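Side-chain contacts in erythrocyte binding antigen 140 (Plasmodium falciparum, PDB 4GF2), which probably binds a sialylated receptor, likely glycophorin C, on the host red blood cell during parasite invasion, here represented by its two Duffy-binding domains: residues I65-E70 / S95-S100; N149-M154 / I168-E173; P342-T347 / I395-A400; L402-K407 / F479-K484. The protein carries 3 engineered substitutions. All coordinates share one frame; numbering follows the deposited sequence.

Contact 1. Residues I65-E70 / S95-S100; sequences ISVNTE and SDFRNS
F97 points its ring at V67, S66 and E70 on the neighbouring helix, and the meeting is almost wholly apolar. The main element is a CH-pi contact: V67 CG1 sits over one ring face, 4.0 Å from the centroid of the F97 ring and displaced toward its rim. With chi1 at -61°, CG1 stands anti to the carbonyl carbon of V67 and faces the ring. E70 uses a different part of the same ring, its CB lying at the edge in the ring plane, 3.9 Å from F97 CE2. S66 adds its backbone O, 3.9 Å from F97 CZ. Segments 65-70 and 95-100, on helices 56-78 and 83-101, consecutive in the first Duffy-binding domain, run roughly antiparallel (147°), their axes 11.6 Å apart at closest approach. On the polar side, the E70 carboxylate turns to other partners: OE1 takes a salt bridge from K17 and a hydrogen bond from C44 N, while OE2 bonds to S93. M154 and W143 of helix 132-155 pack against V67 and F97 respectively.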
loop_
_atom_site.group_PDB
_atom_site.type_symbol
_atom_site.label_atom_id
_atom_site.label_comp_id
_atom_site.label_asym_id
_atom_site.label_seq_id
_atom_site.Cartn_x
_atom_site.Cartn_y
_atom_site.Cartn_z
ATOM N N ILE A 65 13.069 41.934 26.819
ATOM C CA ILE A 65 12.035 42.123 25.814
ATOM C C ILE A 65 11.795 40.837 25.033
ATOM O O ILE A 65 10.659 40.491 24.718
ATOM C CB ILE A 65 12.411 43.241 24.833
ATOM C CG1 ILE A 65 12.348 44.597 25.541
ATOM C CG2 ILE A 65 11.473 43.231 23.629
ATOM C CD1 ILE A 65 12.910 45.746 24.729
ATOM N N SER A 66 12.871 40.128 24.723
ATOM C CA SER A 66 12.770 38.908 23.941
ATOM C C SER A 66 11.964 37.827 24.667
ATOM O O SER A 66 11.050 37.245 24.091
ATOM C CB SER A 66 14.162 38.390 23.595
ATOM O OG SER A 66 14.844 39.317 22.772
ATOM N N VAL A 67 12.293 37.559 25.928
ATOM C CA VAL A 67 11.611 36.495 26.663
ATOM C C VAL A 67 10.144 36.841 26.913
ATOM O O VAL A 67 9.263 35.997 26.753
ATOM C CB VAL A 67 12.306 36.159 28.006
ATOM C CG1 VAL A 67 13.719 35.671 27.761
ATOM C CG2 VAL A 67 12.300 37.358 28.954
ATOM N N ASN A 68 9.890 38.087 27.293
ATOM C CA ASN A 68 8.532 38.548 27.561
ATOM C C ASN A 68 7.672 38.512 26.298
ATOM O O ASN A 68 6.484 38.193 26.355
ATOM C CB ASN A 68 8.568 39.964 28.145
ATOM C CG ASN A 68 7.187 40.528 28.398
ATOM O OD1 ASN A 68 6.601 41.167 27.531
ATOM N ND2 ASN A 68 6.663 40.295 29.594
ATOM N N THR A 69 8.275 38.828 25.157
ATOM C CA THR A 69 7.550 38.809 23.893
ATOM C C THR A 69 7.273 37.367 23.488
ATOM O O THR A 69 6.169 37.035 23.051
ATOM C CB THR A 69 8.322 39.527 22.769
ATOM O OG1 THR A 69 8.534 40.897 23.126
ATOM C CG2 THR A 69 7.538 39.478 21.469
ATOM N N GLU A 70 8.277 36.512 23.649
ATOM C CA GLU A 70 8.125 35.092 23.357
ATOM C C GLU A 70 6.912 34.526 24.094
ATOM O O GLU A 70 6.141 33.752 23.531
ATOM C CB GLU A 70 9.396 34.332 23.748
ATOM C CG GLU A 70 9.274 32.813 23.668
ATOM C CD GLU A 70 9.187 32.292 22.246
ATOM O OE1 GLU A 70 9.383 33.087 21.296
ATOM O OE2 GLU A 70 8.924 31.081 22.082
ATOM N N SER A 95 14.435 27.570 28.232
ATOM C CA SER A 95 15.613 26.723 28.232
ATOM C C SER A 95 16.432 26.925 26.962
ATOM O O SER A 95 17.659 26.897 27.003
ATOM C CB SER A 95 15.207 25.259 28.370
ATOM O OG SER A 95 14.480 25.059 29.565
ATOM N N ASP A 96 15.753 27.128 25.837
ATOM C CA ASP A 96 16.441 27.357 24.569
ATOM C C ASP A 96 17.117 28.724 24.541
ATOM O O ASP A 96 18.181 28.878 23.942
ATOM C CB ASP A 96 15.482 27.211 23.388
ATOM C CG ASP A 96 15.249 25.763 23.002
ATOM O OD1 ASP A 96 16.181 24.952 23.165
ATOM O OD2 ASP A 96 14.138 25.436 22.536
ATOM N N PHE A 97 16.508 29.714 25.189
ATOM C CA PHE A 97 17.169 31.005 25.360
ATOM C C PHE A 97 18.501 30.793 26.070
ATOM O O PHE A 97 19.522 31.361 25.681
ATOM C CB PHE A 97 16.307 31.984 26.162
ATOM C CG PHE A 97 15.261 32.695 25.345
ATOM C CD1 PHE A 97 15.622 33.479 24.264
ATOM C CD2 PHE A 97 13.915 32.595 25.674
ATOM C CE1 PHE A 97 14.658 34.139 23.513
ATOM C CE2 PHE A 97 12.952 33.253 24.933
ATOM C CZ PHE A 97 13.324 34.025 23.849
ATOM N N ARG A 98 18.482 29.963 27.110
ATOM C CA ARG A 98 19.687 29.669 27.876
ATOM C C ARG A 98 20.709 28.919 27.037
ATOM O O ARG A 98 21.872 29.316 26.946
ATOM C CB ARG A 98 19.341 28.824 29.101
ATOM C CG ARG A 98 20.556 28.338 29.882
ATOM C CD ARG A 98 20.145 27.442 31.034
ATOM N NE ARG A 98 21.297 26.939 31.775
ATOM C CZ ARG A 98 21.902 25.775 31.548
ATOM N NH1 ARG A 98 21.477 24.956 30.594
ATOM N NH2 ARG A 98 22.943 25.423 32.286
ATOM N N ASN A 99 20.267 27.828 26.423
ATOM C CA ASN A 99 21.180 26.917 25.746
ATOM C C ASN A 99 21.737 27.455 24.430
ATOM O O ASN A 99 22.861 27.140 24.058
ATOM C CB ASN A 99 20.510 25.560 25.548
ATOM C CG ASN A 99 20.396 24.783 26.844
ATOM O OD1 ASN A 99 21.134 25.040 27.792
ATOM N ND2 ASN A 99 19.480 23.827 26.891
ATOM N N SER A 100 20.960 28.270 23.728
ATOM C CA SER A 100 21.456 28.909 22.515
ATOM C C SER A 100 22.367 30.078 22.872
ATOM O O SER A 100 23.123 30.573 22.033
ATOM C CB SER A 100 20.296 29.394 21.647
ATOM O OG SER A 100 19.514 30.359 22.327
#

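Contact 2. Residues N149-M154 / I168-E173; sequences NLWNHM and IIPAEE
W151 and I169 bring their CA atoms to 6.4 Å, the nearest approach between the helical residues 149-154 and the extended loop 168-173. Residues 168-171 have polyproline II-like phi/psi values, with no regular helix or strand, so the chain passes the helix as a strip laid across one indole face. The W151 side chain reaches it with CG anti to the backbone N (chi1 169°), which carries the indole out toward the loop.

Two CH-pi contacts share that face. I169 CA stands 3.6 Å from the centroid of the five-membered ring of W151, and P170 CD lies 3.7 Å from the centroid of its six-membered ring, only 6° off the ring normal. The I169 side chain continues along the pyrrole part, its CB 3.6 Å from W151 CD1, while CG1 and CD1 run back toward W151 CB. This packing fastens the loop between helices 132-155 and 175-202 to the helical core of the first Duffy-binding domain; within the same loop, shortly before I168, C166 is tied by a disulfide to C87 of helix 83-101.

The indole N-H is taken up by the residue just before I168: W151 NE1 donates to A167 O, although I169 N, itself a donor, is 3.3 Å from NE1 without bonding to it. F94 of helix 83-101 meets the W151 ring in a T-shaped (edge-to-face) stack and also touches I169 and P170.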
loop_
_atom_site.group_PDB
_atom_site.type_symbol
_atom_site.label_atom_id
_atom_site.label_comp_id
_atom_site.label_asym_id
_atom_site.label_seq_id
_atom_site.Cartn_x
_atom_site.Cartn_y
_atom_site.Cartn_z
ATOM N N ASN A 149 15.805 36.800 37.048
ATOM C CA ASN A 149 15.084 37.979 36.592
ATOM C C ASN A 149 14.489 37.785 35.198
ATOM O O ASN A 149 13.381 38.245 34.919
ATOM C CB ASN A 149 16.000 39.203 36.621
ATOM C CG ASN A 149 15.345 40.435 36.035
ATOM O OD1 ASN A 149 15.923 41.119 35.192
ATOM N ND2 ASN A 149 14.122 40.720 36.471
ATOM N N LEU A 150 15.219 37.099 34.326
ATOM C CA LEU A 150 14.735 36.830 32.977
ATOM C C LEU A 150 13.493 35.935 33.000
ATOM O O LEU A 150 12.519 36.187 32.288
ATOM C CB LEU A 150 15.836 36.178 32.136
ATOM C CG LEU A 150 16.971 37.093 31.669
ATOM C CD1 LEU A 150 18.101 36.281 31.063
ATOM C CD2 LEU A 150 16.458 38.104 30.661
ATOM N N TRP A 151 13.528 34.890 33.818
ATOM C CA TRP A 151 12.393 33.984 33.932
ATOM C C TRP A 151 11.186 34.729 34.485
ATOM O O TRP A 151 10.108 34.717 33.891
ATOM C CB TRP A 151 12.738 32.807 34.839
ATOM C CG TRP A 151 11.555 31.976 35.225
ATOM C CD1 TRP A 151 11.007 31.860 36.469
ATOM C CD2 TRP A 151 10.773 31.142 34.364
ATOM N NE1 TRP A 151 9.935 31.004 36.435
ATOM C CE2 TRP A 151 9.768 30.550 35.155
ATOM C CE3 TRP A 151 10.821 30.840 32.998
ATOM C CZ2 TRP A 151 8.822 29.673 34.630
ATOM C CZ3 TRP A 151 9.878 29.971 32.476
ATOM C CH2 TRP A 151 8.893 29.397 33.290
ATOM N N ASN A 152 11.378 35.385 35.623
ATOM C CA ASN A 152 10.302 36.127 36.261
ATOM C C ASN A 152 9.615 37.095 35.307
ATOM O O ASN A 152 8.389 37.195 35.297
ATOM C CB ASN A 152 10.826 36.878 37.481
ATOM C CG ASN A 152 11.061 35.964 38.663
ATOM O OD1 ASN A 152 10.468 34.890 38.754
ATOM N ND2 ASN A 152 11.923 36.387 39.580
ATOM N N HIS A 153 10.404 37.799 34.503
ATOM C CA HIS A 153 9.853 38.795 33.595
ATOM C C HIS A 153 9.198 38.126 32.395
ATOM O O HIS A 153 8.241 38.650 31.815
ATOM C CB HIS A 153 10.940 39.760 33.132
ATOM C CG HIS A 153 10.443 40.816 32.197
ATOM N ND1 HIS A 153 9.621 41.844 32.606
ATOM C CD2 HIS A 153 10.646 41.001 30.871
ATOM C CE1 HIS A 153 9.340 42.618 31.572
ATOM N NE2 HIS A 153 9.951 42.129 30.508
ATOM N N MET A 154 9.712 36.957 32.030
ATOM C CA MET A 154 9.150 36.201 30.915
ATOM C C MET A 154 7.706 35.798 31.195
ATOM O O MET A 154 6.867 35.806 30.298
ATOM C CB MET A 154 9.983 34.945 30.636
ATOM C CG MET A 154 9.413 34.088 29.520
ATOM S SD MET A 154 10.446 32.684 29.064
ATOM C CE MET A 154 9.590 32.148 27.589
ATOM N N ILE A 168 7.642 27.952 38.671
ATOM C CA ILE A 168 8.982 27.696 39.193
ATOM C C ILE A 168 9.969 27.585 38.038
ATOM O O ILE A 168 9.786 26.770 37.135
ATOM C CB ILE A 168 9.050 26.401 40.039
ATOM C CG1 ILE A 168 8.037 26.444 41.184
ATOM C CG2 ILE A 168 10.455 26.195 40.597
ATOM C CD1 ILE A 168 8.218 27.618 42.112
ATOM N N ILE A 169 11.017 28.402 38.081
ATOM C CA ILE A 169 12.042 28.402 37.043
ATOM C C ILE A 169 12.465 26.972 36.698
ATOM O O ILE A 169 12.668 26.153 37.589
ATOM C CB ILE A 169 13.276 29.220 37.478
ATOM C CG1 ILE A 169 14.241 29.401 36.308
ATOM C CG2 ILE A 169 13.985 28.558 38.653
ATOM C CD1 ILE A 169 15.346 30.398 36.599
ATOM N N PRO A 170 12.577 26.664 35.395
ATOM C CA PRO A 170 12.935 25.310 34.963
ATOM C C PRO A 170 14.343 24.913 35.388
ATOM O O PRO A 170 15.258 25.733 35.329
ATOM C CB PRO A 170 12.857 25.395 33.432
ATOM C CG PRO A 170 12.039 26.598 33.143
ATOM C CD PRO A 170 12.315 27.551 34.251
ATOM N N ALA A 171 14.510 23.668 35.818
ATOM C CA ALA A 171 15.836 23.152 36.126
ATOM C C ALA A 171 16.673 23.164 34.854
ATOM O O ALA A 171 16.147 23.038 33.749
ATOM C CB ALA A 171 15.750 21.741 36.694
ATOM N N GLU A 172 17.978 23.325 35.023
ATOM C CA GLU A 172 18.907 23.363 33.903
ATOM C C GLU A 172 19.284 21.953 33.468
ATOM O O GLU A 172 19.689 21.130 34.285
ATOM C CB GLU A 172 20.154 24.156 34.296
ATOM C CG GLU A 172 19.854 25.619 34.589
ATOM C CD GLU A 172 21.027 26.360 35.190
ATOM O OE1 GLU A 172 22.052 25.714 35.490
ATOM O OE2 GLU A 172 20.921 27.593 35.364
ATOM N N GLU A 173 19.136 21.682 32.175
ATOM C CA GLU A 173 19.476 20.385 31.601
ATOM C C GLU A 173 20.013 20.582 30.189
ATOM O O GLU A 173 19.697 21.574 29.535
ATOM C CB GLU A 173 18.242 19.486 31.516
ATOM C CG GLU A 173 17.440 19.340 32.790
ATOM C CD GLU A 173 16.295 18.354 32.620
ATOM O OE1 GLU A 173 15.178 18.629 33.103
ATOM O OE2 GLU A 173 16.515 17.295 31.995
#

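Contact 3. Residues P342-T347 / I395-A400; sequences PPRRQT and IQNSYA
R344 reaches helix 388-407 with its guanidinium, donating from NH1 to S398 OG at 2.9 Å and an N-H...O angle of 148°. The hydroxyl oxygen sits 19° out of the guanidinium plane. Over one face of the same group lies the methylene of N397, whose CB is 3.3 Å from R344 NE, near the rim of the group. A kink at chi3 (49°) turns the end of an otherwise extended arginine chain across this turn of helix.

Two acids hold the rest of the group: D401 pairs with R344 NH2 and E485 of helix 478-508 with NE, while W482 packs against the side chain. S398 OG in turn bonds to E375, consistent with E375 orienting that hydroxyl. The bonds of R344 thereby tie the short helix 343-346 to helices 388-407 and 478-508 of the second Duffy-binding domain.

Each guanidinium nitrogen thus has a polar partner. Two carboxylates beside a buried arginine would probably favour its charged form, and the S398 hydroxyl, accepting from R344, is well placed to donate to E375.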
loop_
_atom_site.group_PDB
_atom_site.type_symbol
_atom_site.label_atom_id
_atom_site.label_comp_id
_atom_site.label_asym_id
_atom_site.label_seq_id
_atom_site.Cartn_x
_atom_site.Cartn_y
_atom_site.Cartn_z
ATOM N N PRO A 342 -13.290 -17.937 -23.241
ATOM C CA PRO A 342 -13.604 -19.086 -22.386
ATOM C C PRO A 342 -14.602 -18.709 -21.299
ATOM O O PRO A 342 -14.555 -17.585 -20.796
ATOM C CB PRO A 342 -12.251 -19.440 -21.754
ATOM C CG PRO A 342 -11.226 -18.743 -22.584
ATOM C CD PRO A 342 -11.888 -17.517 -23.104
ATOM N N PRO A 343 -15.508 -19.630 -20.948
ATOM C CA PRO A 343 -16.436 -19.388 -19.838
ATOM C C PRO A 343 -15.709 -18.937 -18.575
ATOM O O PRO A 343 -16.194 -18.073 -17.847
ATOM C CB PRO A 343 -17.080 -20.755 -19.628
ATOM C CG PRO A 343 -17.059 -21.383 -20.986
ATOM C CD PRO A 343 -15.799 -20.895 -21.648
ATOM N N ARG A 344 -14.548 -19.531 -18.328
ATOM C CA ARG A 344 -13.721 -19.177 -17.186
ATOM C C ARG A 344 -13.355 -17.692 -17.217
ATOM O O ARG A 344 -13.340 -17.030 -16.184
ATOM C CB ARG A 344 -12.457 -20.044 -17.185
ATOM C CG ARG A 344 -11.484 -19.765 -16.050
ATOM C CD ARG A 344 -10.118 -20.371 -16.348
ATOM N NE ARG A 344 -9.662 -20.016 -17.689
ATOM C CZ ARG A 344 -9.227 -18.811 -18.042
ATOM N NH1 ARG A 344 -9.175 -17.822 -17.154
ATOM N NH2 ARG A 344 -8.846 -18.591 -19.292
ATOM N N ARG A 345 -13.070 -17.168 -18.405
ATOM C CA ARG A 345 -12.711 -15.758 -18.553
ATOM C C ARG A 345 -13.928 -14.857 -18.376
ATOM O O ARG A 345 -13.821 -13.746 -17.853
ATOM C CB ARG A 345 -12.069 -15.516 -19.920
ATOM C CG ARG A 345 -11.861 -14.044 -20.274
ATOM C CD ARG A 345 -10.903 -13.354 -19.318
ATOM N NE ARG A 345 -10.754 -11.932 -19.633
ATOM C CZ ARG A 345 -11.549 -10.968 -19.176
ATOM N NH1 ARG A 345 -12.567 -11.251 -18.375
ATOM N NH2 ARG A 345 -11.326 -9.711 -19.522
ATOM N N GLN A 346 -15.083 -15.343 -18.815
ATOM C CA GLN A 346 -16.332 -14.599 -18.711
ATOM C C GLN A 346 -16.761 -14.428 -17.260
ATOM O O GLN A 346 -17.504 -13.506 -16.934
ATOM C CB GLN A 346 -17.444 -15.327 -19.472
ATOM C CG GLN A 346 -17.191 -15.483 -20.958
ATOM C CD GLN A 346 -18.249 -16.327 -21.643
ATOM O OE1 GLN A 346 -19.434 -16.242 -21.321
ATOM N NE2 GLN A 346 -17.824 -17.150 -22.592
ATOM N N THR A 347 -16.302 -15.329 -16.398
ATOM C CA THR A 347 -16.715 -15.330 -14.998
ATOM C C THR A 347 -15.543 -15.066 -14.049
ATOM O O THR A 347 -15.642 -15.315 -12.851
ATOM C CB THR A 347 -17.369 -16.668 -14.620
ATOM O OG1 THR A 347 -16.390 -17.713 -14.663
ATOM C CG2 THR A 347 -18.506 -16.998 -15.580
ATOM N N ILE A 395 -5.543 -23.029 -12.889
ATOM C CA ILE A 395 -5.139 -21.868 -12.104
ATOM C C ILE A 395 -4.270 -20.957 -12.957
ATOM O O ILE A 395 -4.381 -19.732 -12.889
ATOM C CB ILE A 395 -4.359 -22.282 -10.837
ATOM C CG1 ILE A 395 -5.285 -22.974 -9.833
ATOM C CG2 ILE A 395 -3.696 -21.075 -10.185
ATOM C CD1 ILE A 395 -6.382 -22.086 -9.287
ATOM N N GLN A 396 -3.409 -21.562 -13.768
ATOM C CA GLN A 396 -2.514 -20.801 -14.629
ATOM C C GLN A 396 -3.286 -20.067 -15.718
ATOM O O GLN A 396 -2.889 -18.980 -16.133
ATOM C CB GLN A 396 -1.456 -21.710 -15.255
ATOM C CG GLN A 396 -0.342 -22.097 -14.304
ATOM C CD GLN A 396 0.822 -22.772 -15.008
ATOM O OE1 GLN A 396 0.867 -22.840 -16.237
ATOM N NE2 GLN A 396 1.773 -23.273 -14.230
ATOM N N ASN A 397 -4.382 -20.662 -16.184
ATOM C CA ASN A 397 -5.233 -20.011 -17.179
ATOM C C ASN A 397 -5.712 -18.640 -16.695
ATOM O O ASN A 397 -5.550 -17.635 -17.392
ATOM C CB ASN A 397 -6.439 -20.889 -17.536
ATOM C CG ASN A 397 -6.068 -22.073 -18.419
ATOM O OD1 ASN A 397 -5.042 -22.063 -19.103
ATOM N ND2 ASN A 397 -6.917 -23.096 -18.417
ATOM N N SER A 398 -6.290 -18.595 -15.500
ATOM C CA SER A 398 -6.798 -17.336 -14.960
ATOM C C SER A 398 -5.658 -16.404 -14.556
ATOM O O SER A 398 -5.752 -15.188 -14.704
ATOM C CB SER A 398 -7.730 -17.593 -13.777
ATOM O OG SER A 398 -8.963 -18.127 -14.231
ATOM N N TYR A 399 -4.576 -16.982 -14.052
ATOM C CA TYR A 399 -3.377 -16.214 -13.754
ATOM C C TYR A 399 -2.908 -15.448 -14.989
ATOM O O TYR A 399 -2.633 -14.250 -14.926
ATOM C CB TYR A 399 -2.267 -17.148 -13.277
ATOM C CG TYR A 399 -0.920 -16.478 -13.169
ATOM C CD1 TYR A 399 -0.700 -15.480 -12.234
ATOM C CD2 TYR A 399 0.130 -16.846 -14.000
ATOM C CE1 TYR A 399 0.527 -14.863 -12.126
ATOM C CE2 TYR A 399 1.365 -16.235 -13.896
ATOM C CZ TYR A 399 1.556 -15.242 -12.956
ATOM O OH TYR A 399 2.779 -14.625 -12.841
ATOM N N ALA A 400 -2.819 -16.150 -16.114
ATOM C CA ALA A 400 -2.349 -15.549 -17.357
ATOM C C ALA A 400 -3.333 -14.501 -17.881
ATOM O O ALA A 400 -2.928 -13.489 -18.449
ATOM C CB ALA A 400 -2.119 -16.624 -18.401
#

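Contact 4. Residues L402-K407 / F479-K484; sequences LADIIK and FLRWFK
D404 and R481 face each other from adjoining helices and meet in a buried salt bridge that carries the whole contact. Both terminal nitrogens of the arginine grip one oxygen: R481 NH1 and R481 NH2 each donate to D404 OD2 at 2.8 Å, with N-H...O angles of 145° and 142°. The oxygen lies in the guanidinium plane and is approached nearly along its C-O bond, while the two planar groups are only 15° apart. This is an end-on grip, forked onto a single acceptor, not a side-by-side pairing of two oxygens with two nitrogens. A bend at chi3 of R481 turns its guanidinium toward the aspartate.

The pair links helix 388-407 to helix 478-508 within the all-helical second Duffy-binding domain; the nearest CA atoms of the two segments, D404 CA and F479 CA, are 10.7 Å apart.

Each of these arginine nitrogens has a further acceptor. NH1 also donates to I476 O, in the short link between helices 470-475 and 478-508, and NH2 forms a second salt bridge with D401 OD1. That same D401 oxygen accepts from W482 NE1, bringing the next residue of the helix into the network. F473 packs against the R481 side chain.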
loop_
_atom_site.group_PDB
_atom_site.type_symbol
_atom_site.label_atom_id
_atom_site.label_comp_id
_atom_site.label_asym_id
_atom_site.label_seq_id
_atom_site.Cartn_x
_atom_site.Cartn_y
_atom_site.Cartn_z
ATOM N N LEU A 402 -5.221 -12.653 -16.023
ATOM C CA LEU A 402 -5.035 -11.495 -15.162
ATOM C C LEU A 402 -3.858 -10.679 -15.664
ATOM O O LEU A 402 -3.936 -9.453 -15.760
ATOM C CB LEU A 402 -4.797 -11.927 -13.718
ATOM C CG LEU A 402 -6.022 -12.480 -12.994
ATOM C CD1 LEU A 402 -5.620 -13.146 -11.687
ATOM C CD2 LEU A 402 -7.026 -11.374 -12.741
ATOM N N ALA A 403 -2.772 -11.372 -15.994
ATOM C CA ALA A 403 -1.588 -10.729 -16.536
ATOM C C ALA A 403 -1.941 -9.931 -17.790
ATOM O O ALA A 403 -1.489 -8.798 -17.966
ATOM C CB ALA A 403 -0.534 -11.768 -16.857
ATOM N N ASP A 404 -2.749 -10.528 -18.659
ATOM C CA ASP A 404 -3.142 -9.873 -19.903
ATOM C C ASP A 404 -4.024 -8.660 -19.647
ATOM O O ASP A 404 -4.020 -7.703 -20.425
ATOM C CB ASP A 404 -3.873 -10.857 -20.814
ATOM C CG ASP A 404 -2.929 -11.603 -21.733
ATOM O OD1 ASP A 404 -2.094 -10.939 -22.378
ATOM O OD2 ASP A 404 -3.018 -12.847 -21.808
ATOM N N ILE A 405 -4.780 -8.704 -18.557
ATOM C CA ILE A 405 -5.688 -7.617 -18.216
ATOM C C ILE A 405 -4.895 -6.436 -17.659
ATOM O O ILE A 405 -5.142 -5.286 -18.019
ATOM C CB ILE A 405 -6.756 -8.095 -17.210
ATOM C CG1 ILE A 405 -7.790 -8.964 -17.930
ATOM C CG2 ILE A 405 -7.448 -6.919 -16.541
ATOM C CD1 ILE A 405 -8.773 -9.645 -17.006
ATOM N N ILE A 406 -3.929 -6.734 -16.795
ATOM C CA ILE A 406 -3.056 -5.717 -16.225
ATOM C C ILE A 406 -2.136 -5.119 -17.288
ATOM O O ILE A 406 -1.901 -3.910 -17.309
ATOM C CB ILE A 406 -2.178 -6.304 -15.105
ATOM C CG1 ILE A 406 -3.045 -6.807 -13.949
ATOM C CG2 ILE A 406 -1.177 -5.270 -14.614
ATOM C CD1 ILE A 406 -3.952 -5.756 -13.339
ATOM N N LYS A 407 -1.605 -5.969 -18.160
ATOM C CA LYS A 407 -0.715 -5.508 -19.219
ATOM C C LYS A 407 -1.481 -4.708 -20.272
ATOM O O LYS A 407 -0.899 -3.906 -20.999
ATOM C CB LYS A 407 0.005 -6.694 -19.873
ATOM C CG LYS A 407 1.102 -7.315 -19.009
ATOM C CD LYS A 407 1.704 -8.564 -19.655
ATOM C CE LYS A 407 2.315 -8.247 -21.012
ATOM N NZ LYS A 407 3.070 -9.399 -21.581
ATOM N N PHE A 479 -4.909 -15.743 -27.024
ATOM C CA PHE A 479 -5.735 -16.553 -27.914
ATOM C C PHE A 479 -5.227 -17.985 -28.028
ATOM O O PHE A 479 -6.015 -18.930 -28.051
ATOM C CB PHE A 479 -5.794 -15.943 -29.311
ATOM C CG PHE A 479 -6.316 -16.890 -30.348
ATOM C CD1 PHE A 479 -7.656 -17.231 -30.378
ATOM C CD2 PHE A 479 -5.465 -17.451 -31.286
ATOM C CE1 PHE A 479 -8.140 -18.105 -31.329
ATOM C CE2 PHE A 479 -5.942 -18.325 -32.240
ATOM C CZ PHE A 479 -7.281 -18.653 -32.261
ATOM N N LEU A 480 -3.911 -18.138 -28.118
ATOM C CA LEU A 480 -3.307 -19.459 -28.224
ATOM C C LEU A 480 -3.575 -20.270 -26.960
ATOM O O LEU A 480 -3.826 -21.474 -27.026
ATOM C CB LEU A 480 -1.801 -19.346 -28.480
ATOM C CG LEU A 480 -1.401 -18.796 -29.852
ATOM C CD1 LEU A 480 0.106 -18.593 -29.940
ATOM C CD2 LEU A 480 -1.873 -19.721 -30.961
ATOM N N ARG A 481 -3.533 -19.606 -25.809
ATOM C CA ARG A 481 -3.821 -20.275 -24.549
ATOM C C ARG A 481 -5.280 -20.697 -24.513
ATOM O O ARG A 481 -5.609 -21.782 -24.035
ATOM C CB ARG A 481 -3.518 -19.359 -23.367
ATOM C CG ARG A 481 -2.099 -18.818 -23.350
ATOM C CD ARG A 481 -1.756 -18.216 -21.999
ATOM N NE ARG A 481 -2.832 -17.378 -21.468
ATOM C CZ ARG A 481 -2.898 -16.053 -21.579
ATOM N NH1 ARG A 481 -1.949 -15.373 -22.212
ATOM N NH2 ARG A 481 -3.924 -15.402 -21.047
ATOM N N TRP A 482 -6.152 -19.836 -25.026
ATOM C CA TRP A 482 -7.584 -20.101 -25.014
ATOM C C TRP A 482 -7.939 -21.217 -25.978
ATOM O O TRP A 482 -8.739 -22.091 -25.655
ATOM C CB TRP A 482 -8.366 -18.835 -25.369
ATOM C CG TRP A 482 -8.318 -17.809 -24.297
ATOM C CD1 TRP A 482 -7.719 -17.927 -23.074
ATOM C CD2 TRP A 482 -8.897 -16.500 -24.337
ATOM N NE1 TRP A 482 -7.888 -16.771 -22.353
ATOM C CE2 TRP A 482 -8.607 -15.881 -23.107
ATOM C CE3 TRP A 482 -9.630 -15.794 -25.295
ATOM C CZ2 TRP A 482 -9.023 -14.588 -22.811
ATOM C CZ3 TRP A 482 -10.042 -14.512 -24.998
ATOM C CH2 TRP A 482 -9.738 -13.922 -23.767
ATOM N N PHE A 483 -7.343 -21.174 -27.164
ATOM C CA PHE A 483 -7.588 -22.179 -28.189
ATOM C C PHE A 483 -7.363 -23.578 -27.619
ATOM O O PHE A 483 -8.200 -24.468 -27.778
ATOM C CB PHE A 483 -6.660 -21.946 -29.384
ATOM C CG PHE A 483 -6.996 -22.775 -30.598
ATOM C CD1 PHE A 483 -8.206 -23.443 -30.697
ATOM C CD2 PHE A 483 -6.092 -22.887 -31.639
ATOM C CE1 PHE A 483 -8.506 -24.201 -31.815
ATOM C CE2 PHE A 483 -6.388 -23.644 -32.757
ATOM C CZ PHE A 483 -7.596 -24.302 -32.844
ATOM N N LYS A 484 -6.229 -23.766 -26.952
ATOM C CA LYS A 484 -5.916 -25.041 -26.317
ATOM C C LYS A 484 -6.915 -25.360 -25.207
ATOM O O LYS A 484 -7.344 -26.503 -25.061
ATOM C CB LYS A 484 -4.493 -25.029 -25.754
ATOM C CG LYS A 484 -4.385 -25.624 -24.362
ATOM C CD LYS A 484 -2.938 -25.812 -23.933
ATOM C CE LYS A 484 -2.798 -25.733 -22.421
ATOM N NZ LYS A 484 -3.741 -26.640 -21.710
#

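The four contacts fall into two pairs, one in each Duffy-binding domain. Contacts 1 and 2 have centres 10 Å apart and touch directly: N68 ND2 lies 3.2 Å from H153 O, a probable hydrogen bond. Contacts 3 and 4 are 8 Å apart by centres and share helix 388-407. D401 joins them, one carboxylate oxygen pairing with R344 of contact 3 and the other with R481 of contact 4; A400 CB also packs 3.2 Å from R481 NE. Between the pairs, centres are 70 to 75 Å apart, on opposite sides of the chain's centre. Glycerol molecules, probably from crystallisation, lie near F97 and P170, though such molecules often mark pockets.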